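Side-chain contacts in LbaCas13a H328A (C2c2) (Lachnospiraceae bacterium NK4A179, PDB 5WLH), which probably processes its own precursor guide RNA and, directed by the guide, cuts target RNA as a CRISPR-Cas13a nuclease: residues L400-F403 / F404-I408; E519-S522 / E523-D526; F1252-Y1255 / S1256-R1260. All blocks are in the same frame, centred on the assembly; numbering follows the deposited sequence.

Interaction 1: residues L400-F403 / F404-I408. With nucleotides of chain B.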
# COMPACT_ATOMS: atom_id res chain seq x y z
N LEU A 400 13.54 29.33 -16.75
CA LEU A 400 12.31 28.55 -16.68
C LEU A 400 12.12 27.70 -17.93
O LEU A 400 11.69 26.55 -17.85
CB LEU A 400 11.11 29.47 -16.46
CG LEU A 400 9.76 28.75 -16.36
CD1 LEU A 400 9.79 27.74 -15.22
CD2 LEU A 400 8.62 29.75 -16.17
N ASN A 401 12.44 28.25 -19.11
CA ASN A 401 12.40 27.43 -20.31
C ASN A 401 13.37 26.26 -20.21
O ASN A 401 13.04 25.14 -20.62
CB ASN A 401 12.74 28.29 -21.53
CG ASN A 401 11.71 29.39 -21.78
OD1 ASN A 401 10.50 29.17 -21.64
ND2 ASN A 401 12.20 30.58 -22.14
N MET A 402 14.55 26.50 -19.65
CA MET A 402 15.53 25.44 -19.49
C MET A 402 15.06 24.43 -18.45
O MET A 402 15.27 23.23 -18.61
CB MET A 402 16.89 26.01 -19.09
CG MET A 402 17.64 26.72 -20.22
SD MET A 402 17.91 25.65 -21.65
CE MET A 402 18.92 24.40 -20.91
N PHE A 403 14.43 24.90 -17.36
CA PHE A 403 13.88 23.94 -16.40
C PHE A 403 12.92 22.99 -17.09
O PHE A 403 12.97 21.77 -16.89
CB PHE A 403 13.17 24.67 -15.26
CG PHE A 403 12.64 23.73 -14.21
CD1 PHE A 403 13.48 23.24 -13.22
CD2 PHE A 403 11.32 23.29 -14.25
CE1 PHE A 403 13.01 22.34 -12.28
CE2 PHE A 403 10.84 22.39 -13.30
CZ PHE A 403 11.68 21.93 -12.31
N PHE A 404 12.03 23.53 -17.91
CA PHE A 404 11.05 22.71 -18.58
C PHE A 404 11.71 21.81 -19.62
O PHE A 404 11.36 20.63 -19.74
CB PHE A 404 9.97 23.60 -19.20
CG PHE A 404 8.90 24.01 -18.23
CD1 PHE A 404 8.26 23.06 -17.43
CD2 PHE A 404 8.56 25.35 -18.08
CE1 PHE A 404 7.28 23.45 -16.51
CE2 PHE A 404 7.56 25.74 -17.18
CZ PHE A 404 6.94 24.79 -16.39
N ILE A 405 12.67 22.33 -20.39
CA ILE A 405 13.34 21.48 -21.37
C ILE A 405 14.05 20.32 -20.68
O ILE A 405 14.04 19.18 -21.17
CB ILE A 405 14.30 22.31 -22.23
CG1 ILE A 405 13.49 23.21 -23.17
CG2 ILE A 405 15.22 21.39 -23.07
CD1 ILE A 405 14.27 24.33 -23.75
N HIS A 406 14.64 20.58 -19.51
CA HIS A 406 15.25 19.50 -18.73
C HIS A 406 14.21 18.50 -18.23
O HIS A 406 14.47 17.29 -18.22
CB HIS A 406 16.04 20.07 -17.56
CG HIS A 406 17.42 20.51 -17.93
ND1 HIS A 406 17.93 21.75 -17.59
CD2 HIS A 406 18.40 19.88 -18.62
CE1 HIS A 406 19.16 21.85 -18.06
NE2 HIS A 406 19.47 20.73 -18.68
N ARG A 407 13.04 18.99 -17.78
CA ARG A 407 11.94 18.08 -17.43
C ARG A 407 11.53 17.23 -18.63
O ARG A 407 11.28 16.03 -18.49
CB ARG A 407 10.71 18.85 -16.93
CG ARG A 407 10.87 19.57 -15.60
CD ARG A 407 11.27 18.62 -14.47
NE ARG A 407 10.34 17.50 -14.31
CZ ARG A 407 10.61 16.46 -13.54
NH1 ARG A 407 11.76 16.42 -12.87
NH2 ARG A 407 9.74 15.47 -13.43
N ILE A 408 11.41 17.86 -19.80
CA ILE A 408 10.98 17.13 -20.99
C ILE A 408 11.98 16.03 -21.31
O ILE A 408 11.61 14.88 -21.58
CB ILE A 408 10.82 18.08 -22.19
CG1 ILE A 408 9.68 19.06 -21.96
CG2 ILE A 408 10.51 17.27 -23.44
CD1 ILE A 408 9.63 20.21 -22.99
P G B 15 29.17 17.73 -14.16
OP1 G B 15 30.62 17.61 -14.49
OP2 G B 15 28.69 18.87 -13.33
O5' G B 15 28.31 17.69 -15.49
C5' G B 15 28.58 16.71 -16.47
C4' G B 15 27.43 16.56 -17.43
O4' G B 15 26.24 16.13 -16.71
C3' G B 15 26.99 17.81 -18.16
O3' G B 15 27.83 18.07 -19.28
C2' G B 15 25.56 17.49 -18.54
O2' G B 15 25.54 16.62 -19.67
C1' G B 15 25.10 16.68 -17.32
N9 G B 15 24.40 17.54 -16.34
C8 G B 15 24.99 18.31 -15.36
N7 G B 15 24.12 18.99 -14.65
C5 G B 15 22.90 18.65 -15.20
C6 G B 15 21.60 19.07 -14.84
O6 G B 15 21.30 19.86 -13.94
N1 G B 15 20.63 18.50 -15.65
C2 G B 15 20.88 17.61 -16.67
N2 G B 15 19.81 17.16 -17.34
N3 G B 15 22.09 17.20 -17.02
C4 G B 15 23.05 17.76 -16.25
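Leu400 to Arg407 form an unbroken run of alpha-helix in which each carbonyl from Leu400 O to Phe403 O accepts the N-H four residues on, the Phe404 N to Leu400 O bond spanning 3.0 Å and close to straight at 162°. This spacing brings every fourth side chain together. Leu400 and Phe404 run alongside, and Leu400 CD1 lies 3.6 Å from Phe404 CE2. Three residues on, Phe403 lies alongside the aliphatic part of Arg407: Arg407 CG, beside the backbone N (chi1 -67°), is 3.6 Å from Phe403 CE2, while NH2 goes on to a salt bridge with an RNA phosphate. Met402 CE meets His406 CE1 at 3.8 Å. The imidazole of His406 has one face toward guanine G15 of chain B, with N1 of G15 near the ring's rim and His406 CD2 3.3 Å from N2 of G15; Glu276 hydrogen-bonds ND1 and so helps fix the ring's rotation. An alanine in place of His406 would probably leave this guanine without the ring that meets it and Glu276 without its mate. Helices 268-287 and 292-311 cover the Phe404 side, making this an RNA-binding helix of an all-helical bundle, probably in the recognition lobe.

Interaction 2: residues E519-S522 / E523-D526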
# COMPACT_ATOMS: atom_id res chain seq x y z
N GLU A 519 -33.24 0.36 2.94
CA GLU A 519 -33.08 0.17 1.51
C GLU A 519 -32.90 1.56 0.91
O GLU A 519 -33.86 2.35 0.87
CB GLU A 519 -34.26 -0.57 0.89
CG GLU A 519 -33.98 -1.11 -0.50
CD GLU A 519 -35.22 -1.69 -1.17
OE1 GLU A 519 -36.06 -2.30 -0.46
OE2 GLU A 519 -35.34 -1.54 -2.41
N LEU A 520 -31.68 1.88 0.51
CA LEU A 520 -31.40 3.18 -0.07
C LEU A 520 -31.80 3.19 -1.54
O LEU A 520 -32.05 2.14 -2.14
CB LEU A 520 -29.92 3.52 0.09
CG LEU A 520 -29.43 3.36 1.54
CD1 LEU A 520 -27.91 3.58 1.70
CD2 LEU A 520 -30.21 4.33 2.44
N ASP A 521 -31.87 4.37 -2.11
CA ASP A 521 -32.04 4.50 -3.56
C ASP A 521 -30.89 5.32 -4.12
O ASP A 521 -30.03 5.81 -3.38
CB ASP A 521 -33.40 5.12 -3.91
CG ASP A 521 -33.68 6.41 -3.17
OD1 ASP A 521 -32.73 7.20 -2.92
OD2 ASP A 521 -34.86 6.65 -2.83
N SER A 522 -30.90 5.49 -5.44
CA SER A 522 -29.78 6.16 -6.09
C SER A 522 -29.67 7.62 -5.68
O SER A 522 -28.56 8.17 -5.68
CB SER A 522 -29.90 6.03 -7.62
OG SER A 522 -31.04 6.70 -8.12
N GLU A 523 -30.78 8.27 -5.31
CA GLU A 523 -30.72 9.66 -4.87
C GLU A 523 -30.40 9.82 -3.39
O GLU A 523 -30.08 10.93 -2.95
CB GLU A 523 -32.05 10.39 -5.17
CG GLU A 523 -32.59 10.18 -6.58
CD GLU A 523 -33.75 9.19 -6.63
OE1 GLU A 523 -33.50 7.96 -6.64
OE2 GLU A 523 -34.91 9.64 -6.66
N ASN A 524 -30.50 8.74 -2.62
CA ASN A 524 -30.21 8.74 -1.18
C ASN A 524 -29.32 7.54 -0.88
O ASN A 524 -29.70 6.63 -0.13
CB ASN A 524 -31.48 8.67 -0.35
CG ASN A 524 -32.40 9.84 -0.61
OD1 ASN A 524 -32.26 10.89 0.00
ND2 ASN A 524 -33.34 9.66 -1.54
N SER A 525 -28.14 7.51 -1.49
CA SER A 525 -27.32 6.30 -1.46
C SER A 525 -26.31 6.29 -0.31
O SER A 525 -25.61 5.29 -0.15
CB SER A 525 -26.57 6.14 -2.79
OG SER A 525 -26.00 7.37 -3.20
N ASP A 526 -26.22 7.35 0.47
CA ASP A 526 -25.27 7.42 1.58
C ASP A 526 -26.06 7.27 2.87
O ASP A 526 -26.69 8.22 3.34
CB ASP A 526 -24.46 8.71 1.53
CG ASP A 526 -23.30 8.72 2.53
OD1 ASP A 526 -23.24 7.82 3.39
OD2 ASP A 526 -22.46 9.63 2.44
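The carboxylate of Asp521 and the carboxamide of Asn524 meet edge to edge, with neither laid over the other's face: Asn524 ND2 donates to the syn lone pair of Asp521 OD1 at 2.9 Å, the acceptor lies nearly in the amide plane, and the two planes are turned 48° apart. Both groups belong to a type I beta turn running from Asp521 to Asn524, a tight reversal in which the side chains of the first and last residues are tied together. The turn's own bond, Asn524 N to Asp521 O, is 3.1 Å long and reaches the oxygen from above the carbonyl plane. The same N-H also has a short but bent, weak bond to Asp521 OD1. What brings OD1 there is the first torsion of Asp521, which sets CG between the backbone N and the carbonyl carbon (chi1 51°) and folds the acid back over the turn. Glu523 crosses Asp521 at about a right angle, and the 3.9 Å between Asp521 OD1 and Glu523 OE1 probably costs some electrostatic energy, which the donors at OD1 would offset. Behind the turn, Leu520 packs on backbone, its CD1 3.4 Å from Ser525 O. Asp526 continues to a salt bridge with Arg603. At the outer corner, Ser522 OG donates to Glu523 OE1 at 3.1 Å, on the anti side and out of the carboxylate plane.

Interaction 3: residues F1252-Y1255 / S1256-R1260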
# COMPACT_ATOMS: atom_id res chain seq x y z
N PHE A 1252 -21.16 1.87 -2.17
CA PHE A 1252 -21.35 0.44 -2.36
C PHE A 1252 -22.41 0.16 -3.42
O PHE A 1252 -23.14 -0.83 -3.32
CB PHE A 1252 -21.69 -0.24 -1.02
CG PHE A 1252 -20.50 -0.32 -0.07
CD1 PHE A 1252 -20.04 0.82 0.60
CD2 PHE A 1252 -19.84 -1.52 0.13
CE1 PHE A 1252 -18.94 0.75 1.46
CE2 PHE A 1252 -18.73 -1.60 0.99
CZ PHE A 1252 -18.28 -0.47 1.65
N ARG A 1253 -22.52 1.04 -4.43
CA ARG A 1253 -23.57 0.89 -5.43
C ARG A 1253 -23.37 -0.37 -6.27
O ARG A 1253 -24.34 -0.94 -6.77
CB ARG A 1253 -23.61 2.11 -6.35
CG ARG A 1253 -23.81 3.44 -5.63
CD ARG A 1253 -25.15 3.48 -4.90
NE ARG A 1253 -26.25 3.08 -5.77
CZ ARG A 1253 -27.41 2.59 -5.33
NH1 ARG A 1253 -27.61 2.43 -4.03
NH2 ARG A 1253 -28.35 2.25 -6.20
N TYR A 1254 -22.11 -0.81 -6.43
CA TYR A 1254 -21.86 -2.04 -7.17
C TYR A 1254 -22.73 -3.18 -6.65
O TYR A 1254 -23.24 -3.99 -7.44
CB TYR A 1254 -20.39 -2.41 -7.05
CG TYR A 1254 -20.07 -3.83 -7.45
CD1 TYR A 1254 -19.89 -4.16 -8.78
CD2 TYR A 1254 -19.89 -4.82 -6.50
CE1 TYR A 1254 -19.57 -5.46 -9.16
CE2 TYR A 1254 -19.56 -6.12 -6.86
CZ TYR A 1254 -19.40 -6.43 -8.20
OH TYR A 1254 -19.08 -7.71 -8.57
N TYR A 1255 -22.89 -3.26 -5.34
CA TYR A 1255 -23.58 -4.38 -4.71
C TYR A 1255 -25.08 -4.31 -4.88
O TYR A 1255 -25.76 -5.30 -4.60
CB TYR A 1255 -23.22 -4.46 -3.23
CG TYR A 1255 -21.75 -4.80 -3.03
CD1 TYR A 1255 -21.28 -6.07 -3.35
CD2 TYR A 1255 -20.84 -3.87 -2.55
CE1 TYR A 1255 -19.95 -6.42 -3.18
CE2 TYR A 1255 -19.47 -4.21 -2.39
CZ TYR A 1255 -19.05 -5.49 -2.70
OH TYR A 1255 -17.73 -5.87 -2.55
N SER A 1256 -25.61 -3.17 -5.30
CA SER A 1256 -27.03 -3.01 -5.60
C SER A 1256 -27.33 -3.15 -7.08
O SER A 1256 -28.40 -3.65 -7.44
CB SER A 1256 -27.52 -1.64 -5.12
OG SER A 1256 -27.51 -1.59 -3.70
N SER A 1257 -26.41 -2.77 -7.95
CA SER A 1257 -26.72 -2.64 -9.37
C SER A 1257 -25.90 -3.54 -10.27
O SER A 1257 -26.42 -4.00 -11.28
CB SER A 1257 -26.56 -1.19 -9.82
OG SER A 1257 -25.20 -0.79 -9.77
N PHE A 1258 -24.63 -3.80 -9.95
CA PHE A 1258 -23.78 -4.67 -10.77
C PHE A 1258 -23.75 -4.22 -12.22
O PHE A 1258 -23.67 -5.04 -13.14
CB PHE A 1258 -24.22 -6.14 -10.67
CG PHE A 1258 -24.24 -6.67 -9.26
CD1 PHE A 1258 -23.08 -7.13 -8.66
CD2 PHE A 1258 -25.42 -6.70 -8.53
CE1 PHE A 1258 -23.09 -7.60 -7.35
CE2 PHE A 1258 -25.44 -7.17 -7.21
CZ PHE A 1258 -24.27 -7.63 -6.63
N ASP A 1259 -23.84 -2.91 -12.45
CA ASP A 1259 -23.77 -2.39 -13.80
C ASP A 1259 -22.34 -2.35 -14.32
O ASP A 1259 -22.13 -2.22 -15.54
CB ASP A 1259 -24.37 -0.98 -13.85
CG ASP A 1259 -23.84 -0.10 -12.75
OD1 ASP A 1259 -23.89 -0.51 -11.57
OD2 ASP A 1259 -23.34 1.00 -13.07
N ARG A 1260 -21.36 -2.44 -13.44
CA ARG A 1260 -19.97 -2.53 -13.84
C ARG A 1260 -19.27 -3.55 -12.97
O ARG A 1260 -19.78 -3.95 -11.92
CB ARG A 1260 -19.26 -1.17 -13.76
CG ARG A 1260 -19.35 -0.49 -12.42
CD ARG A 1260 -18.94 0.97 -12.53
NE ARG A 1260 -20.08 1.85 -12.76
CZ ARG A 1260 -20.01 3.17 -12.76
NH1 ARG A 1260 -18.86 3.78 -12.54
NH2 ARG A 1260 -21.11 3.89 -12.98
O HOH W 1 -29.88 0.93 -3.67
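Phe1258 turns back over the helical turn before it, its ring crossing the carbonyl of Tyr1254 and bordering that of Tyr1255. From CB, 4.0 Å from Tyr1254 O, the chain continues with CG anti to the carbonyl carbon (chi1 -57°), which swings the ring across that same oxygen: Tyr1254 O sits 3.3 Å above the ring plane of Phe1258, over its centre, with CG and CD2 also against it. On one flank CD1 comes within 3.8 Å of Tyr1254 CZ and CE1 reaches Tyr1254 CE2, so that an edge of Phe1258 faces the tyrosine ring in a T-shaped pair with planes at 65°. On the other flank CE2 lies 3.2 Å from Tyr1255 O, and CZ, at the tip, also borders this carbonyl. The backbone supports the fold-back: Phe1258 has positive phi, and its N donates to Tyr1254 O at 2.9 Å. Arg1253 O is gripped by both Ser1256 N and Ser1257 N. A water accepts from Arg1253 NH1 at 2.7 Å and weakly links to Ser1256 OG. The short helix 1254-1257 follows the Schellman end of helix 1239-1250, with Tyr1255 packed on helices 1106-1145 and 486-517 and Phe1258 on helix 1050-1056.

Overall arrangement
The three contacts follow one another along the chain but fall into two regions. Interaction 1, on helix 398-417 beside the bound RNA, has its centre 49 Å from that of interaction 2 and 45 Å from that of interaction 3. Interactions 2 and 3, over 700 residues apart in sequence, have centres 12 Å apart and touch, Ser525 CB lying 3.7 Å from Arg1253 CD. The turn also reaches Arg603 and His1251, which fit the RxxxxH motifs of two HEPN domains; these loops therefore probably border the composite RNase site. This RNA contact of interaction 1 and the probable cutting site thus lie in different parts of one largely helical protein.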